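PDB 6A2A: sesquisabinene B synthase 2 from Santalum album, which probably cyclises farnesyl diphosphate to the sesquiterpene sesquisabinene B, using magnesium or manganese ions as cofactor. Local coordinates for residues Val88-Leu93 against Leu213-Arg218; Leu203-Ser208 against Tyr231-Asp236; Val207-Asp212 against Ala224-Asp229. One frame throughout, in Å; residues are numbered along the deposited sequence.

Contact 1: residues Val88-Leu93 against Leu213-Arg218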
loop_
_atom_site.group_PDB
_atom_site.type_symbol
_atom_site.label_atom_id
_atom_site.label_comp_id
_atom_site.label_asym_id
_atom_site.label_seq_id
_atom_site.Cartn_x
_atom_site.Cartn_y
_atom_site.Cartn_z
ATOM N N VAL A 88 10.917 3.428 -35.324
ATOM C CA VAL A 88 10.987 4.003 -33.986
ATOM C C VAL A 88 9.680 3.699 -33.224
ATOM O O VAL A 88 9.688 3.312 -32.101
ATOM C CB VAL A 88 11.206 5.551 -34.039
ATOM C CG1 VAL A 88 11.063 6.199 -32.688
ATOM C CG2 VAL A 88 12.554 5.904 -34.591
ATOM N N ARG A 89 8.578 3.899 -33.893
ATOM C CA ARG A 89 7.263 3.663 -33.301
ATOM C C ARG A 89 7.086 2.213 -32.929
ATOM O O ARG A 89 6.668 1.860 -31.876
ATOM C CB ARG A 89 6.193 4.042 -34.304
ATOM C CG ARG A 89 4.776 3.670 -33.920
ATOM C CD ARG A 89 4.379 2.323 -34.441
ATOM N NE ARG A 89 3.034 1.914 -34.082
ATOM C CZ ARG A 89 1.961 2.170 -34.789
ATOM N NH1 ARG A 89 2.043 2.848 -35.899
ATOM N NH2 ARG A 89 0.800 1.726 -34.396
ATOM N N ARG A 90 7.503 1.373 -33.850
ATOM C CA ARG A 90 7.335 -0.051 -33.736
ATOM C C ARG A 90 8.212 -0.707 -32.669
ATOM O O ARG A 90 7.863 -1.658 -32.069
ATOM C CB ARG A 90 7.416 -0.681 -35.100
ATOM C CG ARG A 90 6.788 -2.004 -35.126
ATOM C CD ARG A 90 6.518 -2.514 -36.497
ATOM N NE ARG A 90 5.873 -3.792 -36.390
ATOM C CZ ARG A 90 5.334 -4.421 -37.411
ATOM N NH1 ARG A 90 5.403 -3.879 -38.596
ATOM N NH2 ARG A 90 4.718 -5.568 -37.243
ATOM N N LEU A 91 9.320 -0.054 -32.372
ATOM C CA LEU A 91 10.198 -0.429 -31.319
ATOM C C LEU A 91 9.692 0.052 -29.927
ATOM O O LEU A 91 10.336 -0.192 -28.958
ATOM C CB LEU A 91 11.591 0.150 -31.574
ATOM C CG LEU A 91 12.380 -0.532 -32.669
ATOM C CD1 LEU A 91 13.597 0.271 -33.043
ATOM C CD2 LEU A 91 12.725 -1.965 -32.325
ATOM N N GLY A 92 8.581 0.780 -29.882
ATOM C CA GLY A 92 7.976 1.270 -28.681
ATOM C C GLY A 92 8.599 2.540 -28.153
ATOM O O GLY A 92 8.486 2.838 -27.007
ATOM N N LEU A 93 9.219 3.297 -29.041
ATOM C CA LEU A 93 9.943 4.481 -28.647
ATOM C C LEU A 93 9.354 5.824 -29.005
ATOM O O LEU A 93 9.901 6.806 -28.669
ATOM C CB LEU A 93 11.355 4.415 -29.207
ATOM C CG LEU A 93 12.210 3.229 -28.829
ATOM C CD1 LEU A 93 13.434 3.144 -29.724
ATOM C CD2 LEU A 93 12.592 3.287 -27.383
ATOM N N LEU A 213 -2.952 -10.076 -36.632
ATOM C CA LEU A 213 -3.494 -8.749 -36.236
ATOM C C LEU A 213 -2.716 -7.666 -36.973
ATOM O O LEU A 213 -1.479 -7.651 -36.917
ATOM C CB LEU A 213 -3.364 -8.491 -34.733
ATOM C CG LEU A 213 -4.338 -9.225 -33.814
ATOM C CD1 LEU A 213 -3.937 -9.006 -32.369
ATOM C CD2 LEU A 213 -5.775 -8.808 -34.038
ATOM N N PRO A 214 -3.409 -6.726 -37.621
ATOM C CA PRO A 214 -2.689 -5.590 -38.177
ATOM C C PRO A 214 -1.982 -4.744 -37.116
ATOM O O PRO A 214 -2.380 -4.734 -35.941
ATOM C CB PRO A 214 -3.744 -4.775 -38.934
ATOM C CG PRO A 214 -5.039 -5.246 -38.365
ATOM C CD PRO A 214 -4.852 -6.656 -37.855
ATOM N N LEU A 215 -0.917 -4.021 -37.481
ATOM C CA LEU A 215 -0.189 -3.231 -36.592
ATOM C C LEU A 215 -1.106 -2.253 -35.829
ATOM O O LEU A 215 -0.895 -2.000 -34.641
ATOM C CB LEU A 215 0.893 -2.458 -37.371
ATOM C CG LEU A 215 1.772 -1.540 -36.554
ATOM C CD1 LEU A 215 2.507 -2.303 -35.498
ATOM C CD2 LEU A 215 2.788 -0.795 -37.426
ATOM N N HIS A 216 -2.075 -1.715 -36.545
ATOM C CA HIS A 216 -2.968 -0.698 -35.997
ATOM C C HIS A 216 -3.763 -1.287 -34.821
ATOM O O HIS A 216 -4.219 -0.516 -33.980
ATOM C CB HIS A 216 -3.924 -0.213 -37.092
ATOM C CG HIS A 216 -4.725 0.992 -36.719
ATOM N ND1 HIS A 216 -4.140 2.147 -36.269
ATOM C CD2 HIS A 216 -6.053 1.252 -36.840
ATOM C CE1 HIS A 216 -5.090 3.078 -36.087
ATOM N NE2 HIS A 216 -6.248 2.582 -36.475
ATOM N N TRP A 217 -3.996 -2.595 -34.816
ATOM C CA TRP A 217 -4.837 -3.272 -33.782
ATOM C C TRP A 217 -3.976 -3.864 -32.640
ATOM O O TRP A 217 -4.523 -4.434 -31.697
ATOM C CB TRP A 217 -5.683 -4.342 -34.466
ATOM C CG TRP A 217 -6.790 -3.799 -35.319
ATOM C CD1 TRP A 217 -7.022 -2.493 -35.645
ATOM C CD2 TRP A 217 -7.802 -4.566 -35.961
ATOM N NE1 TRP A 217 -8.106 -2.398 -36.473
ATOM C CE2 TRP A 217 -8.644 -3.649 -36.630
ATOM C CE3 TRP A 217 -8.129 -5.915 -35.994
ATOM C CZ2 TRP A 217 -9.737 -4.079 -37.343
ATOM C CZ3 TRP A 217 -9.240 -6.328 -36.667
ATOM C CH2 TRP A 217 -10.004 -5.428 -37.394
ATOM N N ARG A 218 -2.666 -3.734 -32.675
ATOM C CA ARG A 218 -1.796 -4.326 -31.666
ATOM C C ARG A 218 -1.450 -3.304 -30.595
ATOM O O ARG A 218 -1.435 -2.080 -30.836
ATOM C CB ARG A 218 -0.536 -4.919 -32.339
ATOM C CG ARG A 218 -0.826 -6.163 -33.157
ATOM C CD ARG A 218 0.425 -6.744 -33.882
ATOM N NE ARG A 218 0.159 -8.038 -34.441
ATOM C CZ ARG A 218 0.209 -9.190 -33.756
ATOM N NH1 ARG A 218 0.413 -9.183 -32.445
ATOM N NH2 ARG A 218 -0.010 -10.321 -34.385
HETATM O O HOH W 1 -1.333 2.781 -36.204
HETATM O O HOH W 2 -0.461 -0.307 -32.658
#

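Contact 2: residues Leu203-Ser208 against Tyr231-Asp236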
loop_
_atom_site.group_PDB
_atom_site.type_symbol
_atom_site.label_atom_id
_atom_site.label_comp_id
_atom_site.label_asym_id
_atom_site.label_seq_id
_atom_site.Cartn_x
_atom_site.Cartn_y
_atom_site.Cartn_z
ATOM N N LEU A 203 10.394 -10.982 -43.798
ATOM C CA LEU A 203 9.125 -10.690 -44.390
ATOM C C LEU A 203 8.126 -11.793 -44.050
ATOM O O LEU A 203 6.925 -11.486 -43.774
ATOM C CB LEU A 203 9.313 -10.478 -45.901
ATOM C CG LEU A 203 8.250 -9.658 -46.629
ATOM C CD1 LEU A 203 7.825 -8.411 -45.860
ATOM C CD2 LEU A 203 8.735 -9.289 -48.023
ATOM N N ALA A 204 8.524 -13.061 -44.068
ATOM C CA ALA A 204 7.620 -14.169 -43.693
ATOM C C ALA A 204 7.022 -13.950 -42.303
ATOM O O ALA A 204 5.817 -14.211 -42.077
ATOM C CB ALA A 204 8.324 -15.509 -43.680
ATOM N N LYS A 205 7.887 -13.562 -41.389
ATOM C CA LYS A 205 7.483 -13.345 -40.007
ATOM C C LYS A 205 6.488 -12.189 -39.958
ATOM O O LYS A 205 5.423 -12.297 -39.316
ATOM C CB LYS A 205 8.643 -12.964 -39.099
ATOM C CG LYS A 205 9.616 -14.059 -38.704
ATOM C CD LYS A 205 10.589 -13.605 -37.592
ATOM C CE LYS A 205 9.845 -13.144 -36.350
ATOM N NZ LYS A 205 10.734 -12.757 -35.217
ATOM N N LYS A 206 6.854 -11.093 -40.572
ATOM C CA LYS A 206 6.024 -9.875 -40.515
ATOM C C LYS A 206 4.669 -10.120 -41.160
ATOM O O LYS A 206 3.648 -9.585 -40.647
ATOM C CB LYS A 206 6.681 -8.686 -41.213
ATOM C CG LYS A 206 7.822 -8.106 -40.409
ATOM C CD LYS A 206 8.077 -6.657 -40.678
ATOM C CE LYS A 206 8.614 -6.410 -42.055
ATOM N NZ LYS A 206 8.975 -4.983 -42.240
ATOM N N VAL A 207 4.604 -10.938 -42.226
ATOM C CA VAL A 207 3.316 -11.139 -42.912
ATOM C C VAL A 207 2.366 -11.965 -42.040
ATOM O O VAL A 207 1.179 -11.661 -41.920
ATOM C CB VAL A 207 3.496 -11.775 -44.299
ATOM C CG1 VAL A 207 2.218 -12.386 -44.812
ATOM C CG2 VAL A 207 4.047 -10.760 -45.259
ATOM N N SER A 208 2.902 -13.026 -41.460
ATOM C CA SER A 208 2.165 -13.914 -40.610
ATOM C C SER A 208 1.603 -13.144 -39.401
ATOM O O SER A 208 0.420 -13.330 -39.004
ATOM C CB SER A 208 3.091 -15.038 -40.225
ATOM O OG SER A 208 2.445 -15.913 -39.370
ATOM N N TYR A 231 13.340 -6.790 -35.812
ATOM C CA TYR A 231 14.154 -5.711 -36.385
ATOM C C TYR A 231 15.637 -6.115 -36.496
ATOM O O TYR A 231 16.339 -5.692 -37.444
ATOM C CB TYR A 231 14.097 -4.470 -35.504
ATOM C CG TYR A 231 14.802 -3.267 -36.056
ATOM C CD1 TYR A 231 14.615 -2.859 -37.359
ATOM C CD2 TYR A 231 15.655 -2.541 -35.258
ATOM C CE1 TYR A 231 15.248 -1.734 -37.851
ATOM C CE2 TYR A 231 16.296 -1.413 -35.732
ATOM C CZ TYR A 231 16.113 -1.025 -37.040
ATOM O OH TYR A 231 16.759 0.090 -37.494
ATOM N N GLU A 232 16.109 -6.827 -35.500
ATOM C CA GLU A 232 17.527 -7.238 -35.396
ATOM C C GLU A 232 17.890 -8.092 -36.609
ATOM O O GLU A 232 18.983 -7.902 -37.154
ATOM C CB GLU A 232 17.806 -7.937 -34.073
ATOM C CG GLU A 232 19.269 -8.338 -33.923
ATOM C CD GLU A 232 19.728 -8.712 -32.527
ATOM O OE1 GLU A 232 18.925 -8.666 -31.615
ATOM O OE2 GLU A 232 20.909 -9.076 -32.362
ATOM N N GLU A 233 16.935 -8.908 -37.067
ATOM C CA GLU A 233 17.078 -9.853 -38.203
ATOM C C GLU A 233 16.838 -9.186 -39.570
ATOM O O GLU A 233 16.953 -9.876 -40.586
ATOM C CB GLU A 233 16.082 -11.011 -38.054
ATOM C CG GLU A 233 16.222 -11.833 -36.777
ATOM C CD GLU A 233 14.943 -12.438 -36.189
ATOM O OE1 GLU A 233 13.898 -12.486 -36.890
ATOM O OE2 GLU A 233 14.984 -12.867 -35.007
ATOM N N GLU A 234 16.491 -7.893 -39.654
ATOM C CA GLU A 234 16.187 -7.286 -40.939
ATOM C C GLU A 234 17.483 -6.768 -41.581
ATOM O O GLU A 234 18.453 -6.518 -40.894
ATOM C CB GLU A 234 15.160 -6.166 -40.805
ATOM C CG GLU A 234 13.739 -6.684 -40.950
ATOM C CD GLU A 234 12.661 -5.643 -40.724
ATOM O OE1 GLU A 234 12.908 -4.707 -39.959
ATOM O OE2 GLU A 234 11.566 -5.788 -41.327
ATOM N N GLU A 235 17.410 -6.527 -42.878
ATOM C CA GLU A 235 18.567 -6.114 -43.673
ATOM C C GLU A 235 18.967 -4.671 -43.350
ATOM O O GLU A 235 20.147 -4.358 -43.322
ATOM C CB GLU A 235 18.249 -6.306 -45.157
ATOM C CG GLU A 235 18.065 -7.769 -45.520
ATOM C CD GLU A 235 17.703 -8.051 -46.967
ATOM O OE1 GLU A 235 18.042 -7.213 -47.836
ATOM O OE2 GLU A 235 17.071 -9.110 -47.225
ATOM N N ASP A 236 17.993 -3.795 -43.139
ATOM C CA ASP A 236 18.270 -2.359 -42.903
ATOM C C ASP A 236 18.385 -1.942 -41.435
ATOM O O ASP A 236 18.065 -0.808 -41.086
ATOM C CB ASP A 236 17.181 -1.495 -43.551
ATOM C CG ASP A 236 15.804 -1.698 -42.905
ATOM O OD1 ASP A 236 15.708 -2.045 -41.689
ATOM O OD2 ASP A 236 14.818 -1.540 -43.648
HETATM O O HOH W 3 10.962 -2.766 -40.695
#

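Contact 3: residues Val207-Asp212 against Ala224-Asp229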
loop_
_atom_site.group_PDB
_atom_site.type_symbol
_atom_site.label_atom_id
_atom_site.label_comp_id
_atom_site.label_asym_id
_atom_site.label_seq_id
_atom_site.Cartn_x
_atom_site.Cartn_y
_atom_site.Cartn_z
ATOM N N VAL A 207 4.604 -10.938 -42.226
ATOM C CA VAL A 207 3.316 -11.139 -42.912
ATOM C C VAL A 207 2.366 -11.965 -42.040
ATOM O O VAL A 207 1.179 -11.661 -41.920
ATOM C CB VAL A 207 3.496 -11.775 -44.299
ATOM C CG1 VAL A 207 2.218 -12.386 -44.812
ATOM C CG2 VAL A 207 4.047 -10.760 -45.259
ATOM N N SER A 208 2.902 -13.026 -41.460
ATOM C CA SER A 208 2.165 -13.914 -40.610
ATOM C C SER A 208 1.603 -13.144 -39.401
ATOM O O SER A 208 0.420 -13.330 -39.004
ATOM C CB SER A 208 3.091 -15.038 -40.225
ATOM O OG SER A 208 2.445 -15.913 -39.370
ATOM N N HIS A 209 2.462 -12.334 -38.826
ATOM C CA HIS A 209 2.154 -11.522 -37.671
ATOM C C HIS A 209 1.037 -10.559 -38.034
ATOM O O HIS A 209 0.060 -10.407 -37.279
ATOM C CB HIS A 209 3.391 -10.794 -37.221
ATOM C CG HIS A 209 3.320 -10.097 -35.906
ATOM N ND1 HIS A 209 3.390 -10.790 -34.722
ATOM C CD2 HIS A 209 3.374 -8.793 -35.579
ATOM C CE1 HIS A 209 3.491 -9.943 -33.712
ATOM N NE2 HIS A 209 3.485 -8.707 -34.199
ATOM N N ALA A 210 1.149 -9.947 -39.201
ATOM C CA ALA A 210 0.148 -8.998 -39.682
ATOM C C ALA A 210 -1.198 -9.640 -39.963
ATOM O O ALA A 210 -2.250 -9.039 -39.664
ATOM C CB ALA A 210 0.628 -8.313 -40.924
ATOM N N LEU A 211 -1.223 -10.813 -40.574
ATOM C CA LEU A 211 -2.458 -11.503 -40.874
ATOM C C LEU A 211 -3.190 -11.906 -39.578
ATOM O O LEU A 211 -4.425 -11.942 -39.541
ATOM C CB LEU A 211 -2.160 -12.703 -41.764
ATOM C CG LEU A 211 -1.822 -12.342 -43.211
ATOM C CD1 LEU A 211 -1.380 -13.579 -43.972
ATOM C CD2 LEU A 211 -3.031 -11.718 -43.916
ATOM N N ASP A 212 -2.440 -12.227 -38.541
ATOM C CA ASP A 212 -3.039 -12.451 -37.208
ATOM C C ASP A 212 -3.690 -11.191 -36.683
ATOM O O ASP A 212 -4.873 -11.236 -36.291
ATOM C CB ASP A 212 -2.008 -12.959 -36.200
ATOM C CG ASP A 212 -1.630 -14.414 -36.410
ATOM O OD1 ASP A 212 -2.244 -15.143 -37.187
ATOM O OD2 ASP A 212 -0.649 -14.788 -35.775
ATOM N N ALA A 224 6.431 -3.923 -29.210
ATOM C CA ALA A 224 7.826 -3.462 -29.109
ATOM C C ALA A 224 8.745 -4.662 -28.834
ATOM O O ALA A 224 9.830 -4.786 -29.454
ATOM C CB ALA A 224 7.987 -2.407 -28.071
ATOM N N ARG A 225 8.338 -5.516 -27.921
ATOM C CA ARG A 225 9.206 -6.643 -27.592
ATOM C C ARG A 225 9.333 -7.626 -28.759
ATOM O O ARG A 225 10.427 -8.201 -28.958
ATOM C CB ARG A 225 8.683 -7.430 -26.390
ATOM C CG ARG A 225 9.636 -8.526 -25.933
ATOM C CD ARG A 225 10.948 -7.975 -25.434
ATOM N NE ARG A 225 11.920 -9.083 -25.241
ATOM C CZ ARG A 225 12.711 -9.598 -26.186
ATOM N NH1 ARG A 225 12.602 -9.194 -27.439
ATOM N NH2 ARG A 225 13.651 -10.490 -25.861
ATOM N N TRP A 226 8.250 -7.889 -29.475
ATOM C CA TRP A 226 8.286 -8.756 -30.641
ATOM C C TRP A 226 9.177 -8.113 -31.718
ATOM O O TRP A 226 10.020 -8.793 -32.348
ATOM C CB TRP A 226 6.888 -8.980 -31.197
ATOM C CG TRP A 226 6.838 -9.894 -32.372
ATOM C CD1 TRP A 226 6.808 -11.262 -32.340
ATOM C CD2 TRP A 226 6.896 -9.521 -33.760
ATOM N NE1 TRP A 226 6.765 -11.757 -33.615
ATOM C CE2 TRP A 226 6.813 -10.709 -34.503
ATOM C CE3 TRP A 226 6.956 -8.304 -34.446
ATOM C CZ2 TRP A 226 6.820 -10.708 -35.899
ATOM C CZ3 TRP A 226 6.956 -8.306 -35.831
ATOM C CH2 TRP A 226 6.880 -9.489 -36.535
ATOM N N PHE A 227 8.945 -6.825 -31.973
ATOM C CA PHE A 227 9.630 -6.161 -33.094
ATOM C C PHE A 227 11.124 -5.951 -32.786
ATOM O O PHE A 227 11.908 -5.846 -33.756
ATOM C CB PHE A 227 8.924 -4.858 -33.444
ATOM C CG PHE A 227 9.493 -4.222 -34.671
ATOM C CD1 PHE A 227 9.339 -4.825 -35.900
ATOM C CD2 PHE A 227 10.299 -3.110 -34.564
ATOM C CE1 PHE A 227 9.967 -4.278 -37.017
ATOM C CE2 PHE A 227 10.858 -2.528 -35.682
ATOM C CZ PHE A 227 10.698 -3.128 -36.905
ATOM N N ILE A 228 11.530 -5.838 -31.544
ATOM C CA ILE A 228 12.972 -5.739 -31.238
ATOM C C ILE A 228 13.701 -6.962 -31.840
ATOM O O ILE A 228 14.741 -6.815 -32.475
ATOM C CB ILE A 228 13.219 -5.581 -29.735
ATOM C CG1 ILE A 228 12.966 -4.143 -29.291
ATOM C CG2 ILE A 228 14.619 -6.033 -29.353
ATOM C CD1 ILE A 228 12.835 -4.011 -27.804
ATOM N N ASP A 229 13.140 -8.151 -31.650
ATOM C CA ASP A 229 13.692 -9.364 -32.248
ATOM C C ASP A 229 13.605 -9.398 -33.749
ATOM O O ASP A 229 14.565 -9.784 -34.413
ATOM C CB ASP A 229 13.018 -10.604 -31.684
ATOM C CG ASP A 229 13.366 -10.849 -30.260
ATOM O OD1 ASP A 229 14.253 -10.202 -29.711
ATOM O OD2 ASP A 229 12.663 -11.648 -29.690
#

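Contact 1: residues Val88-Leu93 against Leu213-Arg218
Across the gap between the last turn of helix 78-90 and the 3-10 turn at 215-217 the backbones come closest at Arg-90 and Leu-215, with CA atoms 8.7 Å apart, so the direct contact is made by side chains. Leu-215 forks between two guanidinium groups. Its CD2 stands over the centre of the Arg-89 face, 4.0 Å from NH1, while CD1 lies over the rim of the Arg-90 plane, 3.8 Å from NE. Arg-89 and the leucine approach from opposite directions, and the bend at chi2 (-92°) brings the guanidinium face against CD2, whereas Arg-90 passes the leucine at a slant on an extended chain. This loop joins helices 201-212 and 220-232 of the largely helical N-terminal domain of a plant terpene synthase. Both arginines have salt-bridge partners outside the contact, Glu-133 for Arg-89 and Glu-223 for Arg-90. In the plane of the Arg-89 guanidinium, NH2 donates to two waters, each 3.0 Å away. One water is also bonded to His-216 ND1, at 2.9 Å; the other donates to Leu-215 O and Arg-218 O, linking a carbonyl of the turn to the one just after it.

Contact 2: residues Leu203-Ser208 against Tyr231-Asp236
Two consecutive lysines of helix 201-212, Lys-205 and Lys-206, reach across to two consecutive glutamates, Glu-233 and Glu-234, just beyond the end of helix 220-232. The backbones stay well apart, the nearest CA atoms being those of Lys-206 and Tyr-231 at 10.0 Å, and the two ion pairs differ sharply in how closely they fit.

The close pair is Lys-206 with Glu-234. NZ donates to OE2 at 2.9 Å and meets that oxygen almost end-on to its C-O bond, the two side chains crossing at about a right angle. A bend at chi3 (-68°) turns the end of the lysine chain so that CE as well as NZ lies against the acid, with CE 3.1 Å from OE2. The other carboxylate oxygen, OE1, sits in the plane of the Tyr-231 ring at its edge and accepts from a water at 2.8 Å. That water also receives a weak bond from Lys-206 NZ, so a second, solvent-mediated link runs beside the direct one. Lys-206 further packs on Leu-164 and Thr-230.

On the solvent side the fit is looser. Lys-205 NZ and Glu-233 OE1 form a salt bridge at 3.6 Å, the same distance as separates OE1 from Lys-205 CD, so OE1 meets the bent lysine chain (chi3 58°) from across it, equally near CD and NZ. The polar end of Lys-205 has its stronger partner in Thr-230 OG1, and Glu-233 is exposed, so solvent probably weakens this longer bridge.

Together they are paired charged bridges at the surface of an alpha-hairpin, here the roughly antiparallel helices 201-212 and 220-232 of the terpene synthase N-terminal domain.

Contact 3: residues Val207-Asp212 against Ala224-Asp229
The imidazole of His-209 and the indole of Trp-226 lie face to face: the His-209 ring and the six-membered ring of Trp-226 have centroids 3.5 Å apart and planes only 5° from parallel. His-209 CE1 stands over the centre of the indole bicycle, 3.4 Å from Trp-226 CD2, while ND1 is the same 3.4 Å from Trp-226 CE2. The opposite end of the imidazole covers the benzene part, CD2 lying 3.6 Å from Trp-226 CZ3. At the rim of the stack comes Arg-90 from helix 78-90, its NH2 3.8 Å from Trp-226 CZ3 and at a height between the two ring planes. Lys-205 brushes the indole from the side away from the histidine, near CZ2.

The two side chains advance from opposite directions, each with its ring carried away from the backbone nitrogen (chi1 -170° in His-209, -178° in Trp-226), and meet midway between helices 201-212 and 220-232, whose closest CA atoms here, on these same two residues, are 9.7 Å apart. One aromatic pair thus spans this gap in the hairpin. On the far side of helix 220-232, Arg-225 NH1 holds Asp-229 OD1 at 3.0 Å, one turn along.

His-209 NE2 is hydrogen-bonded to Glu-223 OE1, and the same carboxylate group salt-bridges Arg-90, so the acid helps to set the rotation of the imidazole in the stack. Its negative charge would favour a proton on NE2, while the nearby Arg-90 charge probably offsets any rise in basicity, so cation-pi character stays only a possibility.

How the contacts relate
Contacts 2 and 3 are successive levels of one helical hairpin, sharing Val-207 and Ser-208, with centres about 8 Å apart; Lys-205 CE, 3.9 Å from Trp-226 CZ2, joins the ion pairs to the stack. Contact 1 has its centre about 9 Å from that of contact 3 and includes the hairpin's connecting loop, whose Arg-218 NH2 probably bonds to His-209 O at 2.9 Å. The end of helix 78-90 and the Leu-91 that follows it pack against helix 220-232: Arg-90 CG is 3.5 Å from Phe-227 CG, and Leu-91 CD1 is 4.1 Å from Tyr-231 CD2. All three lie away from the magnesium-binding residues Asp-316, Asp-320, Glu-394 and Asn-460, which hold no ion in this chain.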